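Local coordinates for LamCAT (Aquimarina, PDB 6JH5), which probably hydrolyses laminarin, the storage beta-1,3-glucan of brown algae, as a calcium-bearing family 16 glycoside hydrolase of a marine bacterium, at residues Leu6-Glu11 against Ser17-Phe22; Thr24-Ser29 against Gly61-Thr66; Thr45-Asn50 against Pro220-Val225; Thr132-Trp135 against Thr141-Asn144; Tyr160-Asp165 against Ile169-Asp174. One frame throughout, in Å; residues are numbered along the deposited sequence.

Contact 1 of 5, residues Leu6-Glu11 against Ser17-Phe22; sequences LVWQDE and SSDWVF. With CA (calcium ion), chain B.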
# COMPACT_ATOMS: atom_id res chain seq x y z
N LEU A 6 -15.53 9.06 11.09
CA LEU A 6 -15.37 8.02 10.05
C LEU A 6 -16.11 8.47 8.79
O LEU A 6 -17.28 8.75 8.85
CB LEU A 6 -15.93 6.70 10.58
CG LEU A 6 -15.79 5.51 9.65
CD1 LEU A 6 -14.33 5.12 9.53
CD2 LEU A 6 -16.61 4.34 10.15
N VAL A 7 -15.39 8.53 7.67
CA VAL A 7 -16.06 8.95 6.40
C VAL A 7 -16.14 7.80 5.40
O VAL A 7 -16.97 7.87 4.56
CB VAL A 7 -15.40 10.20 5.78
CG1 VAL A 7 -15.55 11.39 6.71
CG2 VAL A 7 -13.95 9.97 5.45
N TRP A 8 -15.30 6.79 5.54
CA TRP A 8 -15.37 5.65 4.61
C TRP A 8 -14.77 4.40 5.26
O TRP A 8 -13.92 4.55 6.07
CB TRP A 8 -14.69 5.99 3.26
CG TRP A 8 -14.69 4.87 2.26
CD1 TRP A 8 -15.68 4.55 1.39
CD2 TRP A 8 -13.69 3.85 2.10
NE1 TRP A 8 -15.36 3.42 0.68
CE2 TRP A 8 -14.14 2.98 1.09
CE3 TRP A 8 -12.44 3.61 2.68
CZ2 TRP A 8 -13.39 1.89 0.66
CZ3 TRP A 8 -11.71 2.53 2.26
CH2 TRP A 8 -12.18 1.69 1.26
N GLN A 9 -15.26 3.24 4.86
CA GLN A 9 -14.64 1.99 5.33
C GLN A 9 -14.98 0.85 4.39
O GLN A 9 -15.90 0.94 3.65
CB GLN A 9 -15.19 1.62 6.70
CG GLN A 9 -16.66 1.26 6.63
CD GLN A 9 -17.42 1.39 7.93
OE1 GLN A 9 -18.48 1.99 7.98
NE2 GLN A 9 -16.91 0.77 8.96
N ASP A 10 -14.12 -0.16 4.43
CA ASP A 10 -14.48 -1.49 3.90
C ASP A 10 -14.14 -2.47 5.02
O ASP A 10 -13.01 -2.60 5.33
CB ASP A 10 -13.85 -1.89 2.58
CG ASP A 10 -14.62 -3.01 1.90
OD1 ASP A 10 -15.36 -3.69 2.59
OD2 ASP A 10 -14.46 -3.18 0.72
N GLU A 11 -15.16 -3.05 5.63
CA GLU A 11 -15.00 -4.03 6.72
C GLU A 11 -14.94 -5.45 6.15
O GLU A 11 -14.75 -6.33 6.93
CB GLU A 11 -16.16 -3.93 7.70
CG GLU A 11 -16.29 -2.56 8.31
CD GLU A 11 -15.16 -2.17 9.23
OE1 GLU A 11 -14.70 -3.01 9.98
OE2 GLU A 11 -14.78 -1.03 9.17
N SER A 17 -16.21 -4.51 -1.37
CA SER A 17 -17.13 -3.48 -1.86
C SER A 17 -16.79 -3.09 -3.29
O SER A 17 -15.69 -3.23 -3.73
CB SER A 17 -17.12 -2.31 -0.99
OG SER A 17 -15.98 -1.55 -1.21
N SER A 18 -17.74 -2.41 -3.92
CA SER A 18 -17.61 -1.95 -5.31
C SER A 18 -16.73 -0.69 -5.37
O SER A 18 -16.47 -0.20 -6.43
CB SER A 18 -18.94 -1.72 -5.89
OG SER A 18 -19.49 -0.56 -5.34
N ASP A 19 -16.21 -0.27 -4.22
CA ASP A 19 -15.28 0.88 -4.16
C ASP A 19 -13.90 0.45 -4.63
O ASP A 19 -13.08 1.27 -4.78
CB ASP A 19 -15.27 1.53 -2.77
CG ASP A 19 -16.62 2.08 -2.36
OD1 ASP A 19 -17.36 2.44 -3.23
OD2 ASP A 19 -16.92 2.07 -1.18
N TRP A 20 -13.69 -0.83 -4.87
CA TRP A 20 -12.36 -1.33 -5.32
C TRP A 20 -12.37 -1.75 -6.80
O TRP A 20 -13.26 -2.40 -7.21
CB TRP A 20 -11.90 -2.50 -4.47
CG TRP A 20 -11.77 -2.24 -3.01
CD1 TRP A 20 -12.70 -2.49 -2.06
CD2 TRP A 20 -10.62 -1.72 -2.31
NE1 TRP A 20 -12.23 -2.17 -0.83
CE2 TRP A 20 -10.96 -1.70 -0.95
CE3 TRP A 20 -9.35 -1.28 -2.70
CZ2 TRP A 20 -10.09 -1.24 0.03
CZ3 TRP A 20 -8.49 -0.83 -1.73
CH2 TRP A 20 -8.86 -0.82 -0.40
N VAL A 21 -11.32 -1.33 -7.50
CA VAL A 21 -11.00 -1.63 -8.92
C VAL A 21 -9.74 -2.51 -8.91
O VAL A 21 -8.90 -2.28 -8.10
CB VAL A 21 -10.76 -0.31 -9.68
CG1 VAL A 21 -10.38 -0.54 -11.11
CG2 VAL A 21 -11.99 0.57 -9.59
N PHE A 22 -9.63 -3.45 -9.83
CA PHE A 22 -8.50 -4.41 -9.79
C PHE A 22 -7.57 -4.28 -10.98
O PHE A 22 -8.02 -4.07 -12.06
CB PHE A 22 -9.04 -5.84 -9.72
CG PHE A 22 -9.72 -6.16 -8.42
CD1 PHE A 22 -11.00 -5.71 -8.15
CD2 PHE A 22 -9.08 -6.90 -7.45
CE1 PHE A 22 -11.62 -5.99 -6.95
CE2 PHE A 22 -9.70 -7.18 -6.25
CZ PHE A 22 -10.96 -6.72 -6.00
CA CA B . -13.64 -7.37 8.92
O HOH W 1 -16.77 0.07 1.12
O HOH W 2 -14.42 -5.40 10.59

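Contact 2 of 5, residues Thr24-Ser29 against Gly61-Thr66; sequences TGNGNS and GGYNYT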
# COMPACT_ATOMS: atom_id res chain seq x y z
N THR A 24 -4.75 -5.96 -13.59
CA THR A 24 -4.52 -7.28 -14.22
C THR A 24 -3.12 -7.31 -14.84
O THR A 24 -2.77 -6.37 -15.48
CB THR A 24 -5.54 -7.50 -15.34
OG1 THR A 24 -6.84 -7.47 -14.75
CG2 THR A 24 -5.34 -8.81 -16.06
N GLY A 25 -2.38 -8.39 -14.63
CA GLY A 25 -1.08 -8.52 -15.31
C GLY A 25 0.15 -7.98 -14.59
O GLY A 25 0.09 -7.70 -13.43
N ASN A 26 1.23 -7.91 -15.35
CA ASN A 26 2.56 -7.51 -14.85
C ASN A 26 2.87 -6.03 -15.10
O ASN A 26 3.93 -5.62 -14.77
CB ASN A 26 3.63 -8.40 -15.46
CG ASN A 26 4.99 -8.24 -14.82
OD1 ASN A 26 5.93 -7.84 -15.48
ND2 ASN A 26 5.08 -8.58 -13.55
N GLY A 27 1.97 -5.31 -15.75
CA GLY A 27 2.16 -3.88 -16.02
C GLY A 27 3.34 -3.62 -16.92
O GLY A 27 3.68 -4.48 -17.70
N ASN A 28 3.97 -2.46 -16.73
CA ASN A 28 5.12 -2.03 -17.56
C ASN A 28 6.38 -2.27 -16.75
O ASN A 28 6.52 -1.67 -15.73
CB ASN A 28 4.99 -0.56 -17.97
CG ASN A 28 3.81 -0.33 -18.89
OD1 ASN A 28 3.60 -1.09 -19.81
ND2 ASN A 28 3.05 0.71 -18.63
N SER A 29 7.23 -3.16 -17.24
CA SER A 29 8.48 -3.52 -16.54
C SER A 29 8.17 -3.94 -15.09
O SER A 29 8.83 -3.47 -14.20
CB SER A 29 9.50 -2.43 -16.63
OG SER A 29 9.72 -2.09 -17.98
N GLY A 61 0.24 -15.67 -18.71
CA GLY A 61 0.79 -14.50 -19.41
C GLY A 61 2.30 -14.44 -19.44
O GLY A 61 2.82 -13.39 -19.69
N GLY A 62 2.97 -15.58 -19.28
CA GLY A 62 4.44 -15.58 -19.29
C GLY A 62 5.04 -15.38 -17.92
O GLY A 62 6.23 -15.39 -17.82
N TYR A 63 4.21 -15.30 -16.89
CA TYR A 63 4.68 -15.05 -15.51
C TYR A 63 4.41 -16.28 -14.65
O TYR A 63 3.59 -17.09 -15.03
CB TYR A 63 4.05 -13.77 -14.97
CG TYR A 63 4.51 -12.60 -15.78
CD1 TYR A 63 5.71 -11.98 -15.50
CD2 TYR A 63 3.81 -12.19 -16.90
CE1 TYR A 63 6.19 -10.95 -16.27
CE2 TYR A 63 4.27 -11.15 -17.68
CZ TYR A 63 5.47 -10.54 -17.37
OH TYR A 63 5.93 -9.54 -18.15
N ASN A 64 5.12 -16.38 -13.54
CA ASN A 64 5.08 -17.60 -12.70
C ASN A 64 4.40 -17.42 -11.34
O ASN A 64 4.36 -18.35 -10.59
CB ASN A 64 6.49 -18.15 -12.54
CG ASN A 64 7.07 -18.43 -13.91
OD1 ASN A 64 6.42 -19.02 -14.73
ND2 ASN A 64 8.27 -17.96 -14.14
N TYR A 65 3.94 -16.21 -11.06
CA TYR A 65 3.24 -15.93 -9.79
C TYR A 65 2.02 -15.07 -10.09
O TYR A 65 2.03 -14.30 -11.01
CB TYR A 65 4.14 -15.19 -8.79
CG TYR A 65 5.46 -15.86 -8.53
CD1 TYR A 65 5.58 -16.85 -7.59
CD2 TYR A 65 6.58 -15.51 -9.26
CE1 TYR A 65 6.80 -17.47 -7.36
CE2 TYR A 65 7.80 -16.11 -9.04
CZ TYR A 65 7.91 -17.10 -8.09
OH TYR A 65 9.10 -17.71 -7.89
N THR A 66 1.00 -15.25 -9.28
CA THR A 66 -0.22 -14.42 -9.36
C THR A 66 -0.49 -13.83 -7.99
O THR A 66 -0.11 -14.40 -7.00
CB THR A 66 -1.44 -15.19 -9.87
OG1 THR A 66 -1.67 -16.27 -8.98
CG2 THR A 66 -1.25 -15.65 -11.29

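Contact 3 of 5, residues Thr45-Asn50 against Pro220-Val225; sequences TVENGN and PARMLV. With CA (calcium ion), chain B.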
# COMPACT_ATOMS: atom_id res chain seq x y z
N THR A 45 -10.27 -12.69 -2.33
CA THR A 45 -11.46 -13.35 -1.78
C THR A 45 -11.77 -12.76 -0.41
O THR A 45 -10.99 -11.95 0.07
CB THR A 45 -11.25 -14.86 -1.63
OG1 THR A 45 -10.18 -15.11 -0.73
CG2 THR A 45 -11.04 -15.54 -2.96
N VAL A 46 -12.93 -13.09 0.11
CA VAL A 46 -13.29 -12.70 1.49
C VAL A 46 -13.60 -13.98 2.25
O VAL A 46 -14.37 -14.78 1.76
CB VAL A 46 -14.46 -11.72 1.57
CG1 VAL A 46 -15.00 -11.61 2.98
CG2 VAL A 46 -14.06 -10.35 1.06
N GLU A 47 -12.95 -14.15 3.37
CA GLU A 47 -13.23 -15.32 4.22
C GLU A 47 -13.34 -14.87 5.65
O GLU A 47 -12.48 -14.16 6.10
CB GLU A 47 -12.01 -16.22 4.31
CG GLU A 47 -11.63 -16.89 3.03
CD GLU A 47 -10.39 -17.74 3.29
OE1 GLU A 47 -10.03 -17.91 4.45
OE2 GLU A 47 -9.80 -18.15 2.36
N ASN A 48 -14.41 -15.28 6.29
CA ASN A 48 -14.52 -15.06 7.74
C ASN A 48 -14.29 -13.58 8.07
O ASN A 48 -13.50 -13.31 8.94
CB ASN A 48 -13.62 -16.10 8.44
CG ASN A 48 -14.00 -17.55 8.16
OD1 ASN A 48 -13.27 -18.31 7.53
ND2 ASN A 48 -15.17 -17.94 8.61
N GLY A 49 -14.89 -12.66 7.32
CA GLY A 49 -14.78 -11.22 7.61
C GLY A 49 -13.42 -10.58 7.31
O GLY A 49 -13.16 -9.53 7.83
N ASN A 50 -12.61 -11.20 6.48
CA ASN A 50 -11.32 -10.57 6.12
C ASN A 50 -11.14 -10.62 4.62
O ASN A 50 -11.52 -11.58 4.03
CB ASN A 50 -10.15 -11.41 6.58
CG ASN A 50 -9.66 -11.20 7.99
OD1 ASN A 50 -8.58 -11.67 8.32
ND2 ASN A 50 -10.45 -10.57 8.82
N PRO A 220 0.89 -21.46 -1.38
CA PRO A 220 0.25 -20.14 -1.43
C PRO A 220 0.44 -19.27 -0.18
O PRO A 220 0.51 -19.78 0.88
CB PRO A 220 -1.22 -20.49 -1.64
CG PRO A 220 -1.37 -21.78 -0.90
CD PRO A 220 -0.09 -22.52 -1.26
N ALA A 221 0.48 -17.96 -0.37
CA ALA A 221 0.73 -17.03 0.75
C ALA A 221 -0.47 -16.09 0.89
O ALA A 221 -0.90 -15.60 -0.10
CB ALA A 221 2.00 -16.28 0.48
N ARG A 222 -0.89 -15.85 2.11
CA ARG A 222 -2.10 -15.04 2.35
C ARG A 222 -1.82 -13.73 3.08
O ARG A 222 -1.25 -13.75 4.14
CB ARG A 222 -3.10 -15.87 3.16
CG ARG A 222 -3.71 -16.99 2.35
CD ARG A 222 -4.29 -18.09 3.21
NE ARG A 222 -5.22 -17.68 4.23
CZ ARG A 222 -6.52 -17.73 4.09
NH1 ARG A 222 -7.03 -18.13 2.95
NH2 ARG A 222 -7.30 -17.39 5.08
N MET A 223 -2.29 -12.65 2.49
CA MET A 223 -2.28 -11.33 3.14
C MET A 223 -3.73 -11.09 3.59
O MET A 223 -4.60 -11.17 2.76
CB MET A 223 -1.81 -10.24 2.17
CG MET A 223 -1.96 -8.85 2.70
SD MET A 223 -1.35 -7.69 1.41
CE MET A 223 -1.58 -6.12 2.23
N LEU A 224 -3.92 -10.87 4.88
CA LEU A 224 -5.27 -10.68 5.44
C LEU A 224 -5.52 -9.23 5.86
O LEU A 224 -4.75 -8.69 6.60
CB LEU A 224 -5.43 -11.60 6.64
CG LEU A 224 -4.97 -13.04 6.39
CD1 LEU A 224 -5.06 -13.82 7.69
CD2 LEU A 224 -5.80 -13.71 5.32
N VAL A 225 -6.63 -8.67 5.40
CA VAL A 225 -6.99 -7.29 5.81
C VAL A 225 -8.36 -7.35 6.49
O VAL A 225 -9.29 -7.76 5.87
CB VAL A 225 -6.97 -6.35 4.60
CG1 VAL A 225 -7.24 -4.93 5.04
CG2 VAL A 225 -5.65 -6.43 3.87
CA CA B . -13.64 -7.37 8.92
O HOH W 2 -14.42 -5.40 10.59

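Contact 4 of 5, residues Thr132-Trp135 against Thr141-Asn144; sequences TIHW and TYAN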
# COMPACT_ATOMS: atom_id res chain seq x y z
N THR A 132 6.72 5.56 3.89
CA THR A 132 7.51 6.42 2.98
C THR A 132 6.63 7.37 2.15
O THR A 132 5.51 7.06 1.92
CB THR A 132 8.21 5.50 1.96
OG1 THR A 132 8.86 4.46 2.67
CG2 THR A 132 9.22 6.17 1.06
N ILE A 133 7.20 8.51 1.78
CA ILE A 133 6.56 9.37 0.75
C ILE A 133 7.52 9.45 -0.45
O ILE A 133 8.71 9.49 -0.26
CB ILE A 133 6.16 10.78 1.21
CG1 ILE A 133 7.21 11.46 2.10
CG2 ILE A 133 4.76 10.79 1.82
CD1 ILE A 133 6.94 12.91 2.35
N HIS A 134 6.94 9.43 -1.64
CA HIS A 134 7.66 9.63 -2.91
C HIS A 134 6.98 10.78 -3.65
O HIS A 134 5.80 10.83 -3.63
CB HIS A 134 7.64 8.41 -3.83
CG HIS A 134 8.04 7.13 -3.19
ND1 HIS A 134 9.25 6.55 -3.43
CD2 HIS A 134 7.36 6.29 -2.38
CE1 HIS A 134 9.32 5.43 -2.75
NE2 HIS A 134 8.18 5.24 -2.12
N TRP A 135 7.79 11.61 -4.29
CA TRP A 135 7.24 12.76 -5.02
C TRP A 135 8.30 13.32 -5.98
O TRP A 135 9.37 12.77 -6.07
CB TRP A 135 6.69 13.83 -4.07
CG TRP A 135 7.69 14.65 -3.32
CD1 TRP A 135 8.02 15.95 -3.55
CD2 TRP A 135 8.45 14.26 -2.16
NE1 TRP A 135 8.94 16.39 -2.64
CE2 TRP A 135 9.22 15.37 -1.78
CE3 TRP A 135 8.55 13.08 -1.42
CZ2 TRP A 135 10.08 15.34 -0.70
CZ3 TRP A 135 9.43 13.04 -0.37
CH2 TRP A 135 10.18 14.15 -0.01
N THR A 141 13.25 16.72 -9.39
CA THR A 141 14.01 15.49 -9.11
C THR A 141 13.14 14.58 -8.25
O THR A 141 12.36 15.06 -7.50
CB THR A 141 15.40 15.73 -8.50
OG1 THR A 141 15.31 16.09 -7.13
CG2 THR A 141 16.20 16.77 -9.23
N TYR A 142 13.30 13.29 -8.49
CA TYR A 142 12.56 12.28 -7.71
C TYR A 142 13.06 12.37 -6.27
O TYR A 142 14.23 12.38 -6.03
CB TYR A 142 12.79 10.91 -8.34
CG TYR A 142 12.38 9.78 -7.44
CD1 TYR A 142 11.11 9.69 -6.94
CD2 TYR A 142 13.29 8.82 -7.08
CE1 TYR A 142 10.74 8.65 -6.10
CE2 TYR A 142 12.94 7.78 -6.24
CZ TYR A 142 11.66 7.68 -5.75
OH TYR A 142 11.34 6.65 -4.92
N ALA A 143 12.12 12.44 -5.34
CA ALA A 143 12.47 12.55 -3.92
C ALA A 143 11.75 11.47 -3.12
O ALA A 143 10.70 11.10 -3.49
CB ALA A 143 12.04 13.91 -3.43
N ASN A 144 12.40 10.97 -2.09
CA ASN A 144 11.68 10.07 -1.16
C ASN A 144 12.16 10.30 0.27
O ASN A 144 13.23 10.81 0.47
CB ASN A 144 11.61 8.63 -1.65
CG ASN A 144 12.97 7.99 -1.64
OD1 ASN A 144 13.67 8.03 -0.65
ND2 ASN A 144 13.31 7.36 -2.73

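Contact 5 of 5, residues Tyr160-Asp165 against Ile169-Asp174; sequences YTIEWD and IKWFVD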
# COMPACT_ATOMS: atom_id res chain seq x y z
N TYR A 160 -1.90 -0.34 10.84
CA TYR A 160 -1.00 0.56 10.10
C TYR A 160 -1.77 1.83 9.79
O TYR A 160 -2.78 1.73 9.20
CB TYR A 160 -0.50 -0.17 8.85
CG TYR A 160 0.28 -1.40 9.20
CD1 TYR A 160 1.60 -1.31 9.59
CD2 TYR A 160 -0.32 -2.64 9.22
CE1 TYR A 160 2.33 -2.43 9.92
CE2 TYR A 160 0.40 -3.77 9.54
CZ TYR A 160 1.72 -3.67 9.91
OH TYR A 160 2.43 -4.76 10.25
N THR A 161 -1.24 2.96 10.23
CA THR A 161 -2.00 4.22 10.13
C THR A 161 -1.12 5.40 9.68
O THR A 161 0.03 5.42 9.99
CB THR A 161 -2.47 4.58 11.55
OG1 THR A 161 -3.15 3.48 12.16
CG2 THR A 161 -3.35 5.81 11.68
N ILE A 162 -1.77 6.32 8.99
CA ILE A 162 -1.19 7.67 8.78
C ILE A 162 -2.21 8.68 9.29
O ILE A 162 -3.35 8.41 9.24
CB ILE A 162 -0.81 8.01 7.33
CG1 ILE A 162 -1.96 7.82 6.35
CG2 ILE A 162 0.46 7.27 6.94
CD1 ILE A 162 -1.81 8.58 5.07
N GLU A 163 -1.69 9.78 9.80
CA GLU A 163 -2.49 10.98 10.10
C GLU A 163 -1.92 12.03 9.16
O GLU A 163 -0.77 12.22 9.17
CB GLU A 163 -2.45 11.36 11.58
CG GLU A 163 -3.20 10.38 12.45
CD GLU A 163 -3.15 10.79 13.91
OE1 GLU A 163 -2.68 11.86 14.17
OE2 GLU A 163 -3.55 10.01 14.71
N TRP A 164 -2.78 12.64 8.37
CA TRP A 164 -2.33 13.56 7.32
C TRP A 164 -3.16 14.84 7.39
O TRP A 164 -4.33 14.76 7.42
CB TRP A 164 -2.49 12.81 6.01
CG TRP A 164 -2.42 13.54 4.71
CD1 TRP A 164 -1.65 14.61 4.37
CD2 TRP A 164 -3.15 13.18 3.54
NE1 TRP A 164 -1.85 14.93 3.06
CE2 TRP A 164 -2.78 14.08 2.53
CE3 TRP A 164 -4.08 12.18 3.25
CZ2 TRP A 164 -3.32 14.01 1.26
CZ3 TRP A 164 -4.61 12.12 1.99
CH2 TRP A 164 -4.24 13.03 1.02
N ASP A 165 -2.47 15.95 7.42
CA ASP A 165 -3.14 17.27 7.38
C ASP A 165 -2.32 18.19 6.48
O ASP A 165 -1.39 17.77 5.90
CB ASP A 165 -3.48 17.82 8.76
CG ASP A 165 -2.32 18.37 9.58
OD1 ASP A 165 -1.24 18.46 9.06
OD2 ASP A 165 -2.55 18.64 10.74
N ILE A 169 2.47 14.64 7.63
CA ILE A 169 2.03 13.23 7.54
C ILE A 169 2.78 12.52 8.66
O ILE A 169 3.94 12.72 8.80
CB ILE A 169 2.35 12.60 6.18
CG1 ILE A 169 1.66 13.36 5.06
CG2 ILE A 169 1.95 11.13 6.21
CD1 ILE A 169 2.16 13.01 3.70
N LYS A 170 2.04 11.77 9.47
CA LYS A 170 2.63 10.98 10.57
C LYS A 170 2.26 9.50 10.35
O LYS A 170 1.18 9.25 9.96
CB LYS A 170 2.06 11.45 11.89
CG LYS A 170 2.56 12.79 12.37
CD LYS A 170 1.81 13.19 13.62
CE LYS A 170 2.35 14.40 14.33
NZ LYS A 170 1.78 14.50 15.68
N TRP A 171 3.20 8.61 10.62
CA TRP A 171 3.04 7.16 10.42
C TRP A 171 3.07 6.43 11.77
O TRP A 171 3.90 6.72 12.58
CB TRP A 171 4.15 6.58 9.55
CG TRP A 171 4.11 6.84 8.08
CD1 TRP A 171 3.76 5.95 7.11
CD2 TRP A 171 4.53 8.02 7.39
NE1 TRP A 171 3.90 6.51 5.88
CE2 TRP A 171 4.37 7.78 6.02
CE3 TRP A 171 5.00 9.27 7.81
CZ2 TRP A 171 4.70 8.74 5.07
CZ3 TRP A 171 5.32 10.21 6.87
CH2 TRP A 171 5.16 9.95 5.52
N PHE A 172 2.17 5.49 11.95
CA PHE A 172 2.16 4.73 13.20
C PHE A 172 1.90 3.25 12.94
O PHE A 172 1.31 2.90 11.96
CB PHE A 172 0.95 5.15 14.05
CG PHE A 172 0.77 6.63 14.26
CD1 PHE A 172 0.24 7.43 13.28
CD2 PHE A 172 1.10 7.21 15.46
CE1 PHE A 172 0.05 8.78 13.49
CE2 PHE A 172 0.91 8.56 15.67
CZ PHE A 172 0.38 9.34 14.69
N VAL A 173 2.43 2.41 13.82
CA VAL A 173 2.04 0.97 13.85
C VAL A 173 1.57 0.70 15.28
O VAL A 173 2.26 1.05 16.18
CB VAL A 173 3.13 -0.01 13.43
CG1 VAL A 173 2.63 -1.44 13.49
CG2 VAL A 173 3.66 0.35 12.05
N ASP A 174 0.33 0.25 15.42
CA ASP A 174 -0.28 -0.03 16.75
C ASP A 174 -0.24 1.23 17.60
O ASP A 174 0.00 1.15 18.79
CB ASP A 174 0.37 -1.24 17.41
CG ASP A 174 0.31 -2.49 16.55
OD1 ASP A 174 -0.67 -2.66 15.85
OD2 ASP A 174 1.25 -3.22 16.60

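Contact 1 of 5, residues Leu6-Glu11 against Ser17-Phe22
Asp-10 meets both Ser-17 and Trp-20 through one carboxylate oxygen, a single acceptor gathering several donors. Asp-10 OD2 takes Ser-17 N at 3.0 Å on the syn side and Trp-20 NE1 at 2.9 Å on the anti side. The third donor, Ser-17 OG, lies 2.9 Å from Asp-10 OD2 and comes down from above the carboxylate plane. With CG anti to the backbone N (chi1 -160°), the acid leans from its strand into the type I turn of Ser-17 to Trp-20. Ser-17 OG also accepts from Asp-19 N, which makes an ST turn. Three bonds on a buried oxygen would tend to stabilise the negative charge. A fourth hydrogen bond between the segments is almost straight: Trp-8 NE1 reaches Asp-19 OD2 at 2.8 Å, in the indole plane but above that of the carboxylate. Water 1 donates to Asp-19 OD2 and to Gln-9 O.

The aromatic part is an offset edge-to-face pair, Trp-8 turning its edge to the face of Trp-20 with planes 63° apart and CH2 of Trp-8 3.8 Å from CZ2 of Trp-20. Just past the strand end, Glu-11 O binds calcium together with Gly-49 and Asp-226. Strand 5-10 pairs antiparallel with strand 221-232, with a classic beta bulge opposite Val-230, while Trp-20 packs on Met-70 of strand 63-71 and on Ile-199 and Leu-201 of strand 197-205.

Contact 2 of 5, residues Thr24-Ser29 against Gly61-Thr66
Tyr-63 offers one face of its ring to Asn-26, immediately after Gly-61 and Gly-62 have brought the chain round with positive phi. Asn-26 CB sits over that face, 3.6 Å from the centroid of the Tyr-63 ring and 20° off its normal, a CH-pi contact. The amide continues from the methylene toward the CE1 rim, so that CG of Asn-26 lies 3.3 Å from CE1 of Tyr-63 and the amide and ring planes are stacked, 28° apart. Asn-26 reaches this position with CG anti to its own N (chi1 -170°).

Past the corner at Asn-64 the chain enters strand 63-71, and Tyr-65 turns to the ring of Phe-219. The contact thus joins the loop between strand 21-22 and helix 30-34 to the turn that links strands 50-60 and 63-71.

Asn-26 ND2 donates to the backbone oxygens of both Gln-37 and Glu-35, and this pair of bonds fixes which way round the amide lies. The tyrosine ring therefore rests on an amide already held by the main chain, through dispersion and probably a modest electrostatic attraction to its polarised CH group.

Contact 3 of 5, residues Thr45-Asn50 against Pro220-Val225
Asn-50 packs against the side chain of Leu-224 and the backbone carbonyl of Val-225 in the close-fitting half of this contact. Its CA comes 3.5 Å from Val-225 O, a CA-H...O approach, and its side-chain OD1 lies 3.6 Å from Leu-224 CB. That buried oxygen finds its hydrogen-bond partner in Tyr-157 OH. The amide nitrogen is used as well: Asn-50 ND2 donates to Gly-49 O at 3.1 Å, almost straight, from above the carbonyl plane. Gly-49 O also binds the calcium ion, at 2.5 Å, so one carbonyl serves both metal and amide; Glu-11, Asp-226 and water 2 are further ligands.

Glu-47 to Asn-50 form a type I' turn, the tight two-residue connection of a beta hairpin, here joining strands 44-47 and 50-60. The latter runs antiparallel to strand 221-232 in the jelly-roll sandwich expected of family 16.

Toward solvent the contact narrows to one ion pair. Arg-222 grips Glu-47 end-on, with NH1 2.8 Å from OE2 of the glutamate and NH2 2.8 Å from its OE1. Both oxygens lie close to the guanidinium plane, yet the carboxylate is twisted 38° against it. A bend in the arginine chain (chi3 53°) turns the guanidinium to the extended Glu-47, and the two side chains cross at about a right angle.

Contact 4 of 5, residues Thr132-Trp135 against Thr141-Asn144
Trp-135 and Ala-143 form an antiparallel hydrogen-bonded pair, with Trp-135 N 3.1 Å from Ala-143 O and Ala-143 N 2.9 Å from Trp-135 O, while His-134 and Asn-144 make the adjoining non-hydrogen-bonded pair, the axes of the two short segments lying 4.8 Å apart at their closest with 169° between their directions. Beside that second pair Asn-144 CA approaches Ile-133 O at 3.2 Å, a CA-H...O contact.

On the face carrying Trp-135, the methyl of Ala-143 sits over the centre of the indole's six-membered ring, 3.6 Å from CB to that centroid. CG set between the backbone N and the carbonyl carbon (chi1 73°) lays the indole against Ala-143 of the partner strand, and NE1 is held by Asn-188 O.

The other face is polar. The imidazole of His-134 and the phenol ring of Tyr-142 lie side by side, rim to rim and nearly coplanar at 7°. They share a short hydrogen bond, 2.6 Å from ND1 of His-134 to OH of Tyr-142, in which either may donate. Asn-144 ND2 gives a further bond to Tyr-142 OH at 3.0 Å, so the hydroxyl is gripped from both strands.

His-134 NE2 makes a weak hydrogen bond to Asp-118 and its side chain touches Glu-116. Both acids belong to the sequence EIDIME, which fits the catalytic signature of family 16, so the hairpin of strands 128-136 and 142-150 probably borders the active-site cleft.

Contact 5 of 5, residues Tyr160-Asp165 against Ile169-Asp174
Thr-161 with Phe-172 and Glu-163 with Lys-170 are the hydrogen-bonded pairs of a regular antiparallel hairpin, whose short strand segments have axes 4.6 Å apart at their closest and directions 161° apart. Thr-161 O takes Phe-172 N at 2.9 Å, and Glu-163 O takes Lys-170 N in the same way. Between these pairs Ile-162 CA comes 3.1 Å from Lys-170 O, a CA-H...O contact.

Side chains alternate between two contrasting faces. On the buried one, CG2 of Ile-162 lies over the indole of Trp-171, 3.7 Å from the centroid of the five-membered ring, and CG2 of Ile-169 shares that face. The isoleucine brings CG2 there by setting CG1 between the backbone N and the carbonyl carbon (chi1 54°). Ile-169 also lies alongside Trp-164, with CG1 3.6 Å from CD1 of the indole. At the far end the two methyls of Val-173 run beside Tyr-160, CG2 approaching its CD1 at 3.6 Å. The indole nitrogens of Trp-171 and Trp-164 are satisfied by Asp-118 O and Phe-193 O.

The opposite face, with Thr-161, Glu-163, Lys-170 and Phe-172, is mixed. Glu-163 lays its aliphatic CG 3.8 Å from Phe-172 CE1. Lys-170 NZ stays 5.4 Å from Glu-163 OE1, too far for a salt bridge, so any attraction is probably long-range, and cohesion across this hairpin rests on its backbone bonds and apolar contacts.

From the N terminus, contact 1 closes a short loop of five residues beside the calcium ion and ties strand 5-10 to the turn before strand 21-22. Contact 2 follows in series, shutting a loop of 31 residues and tying the loop after strand 21-22 to the start of strand 63-71. Contact 3 opens before contact 2 has closed, so the two cross; it ties the hairpin of strands 44-47 and 50-60 to strand 221-232, far along the chain, and shares calcium and water 2 with contact 1. Within its long span fall the two hairpins, contact 4 and then contact 5, which touch where Ile-133 packs on Ile-169 and Trp-171.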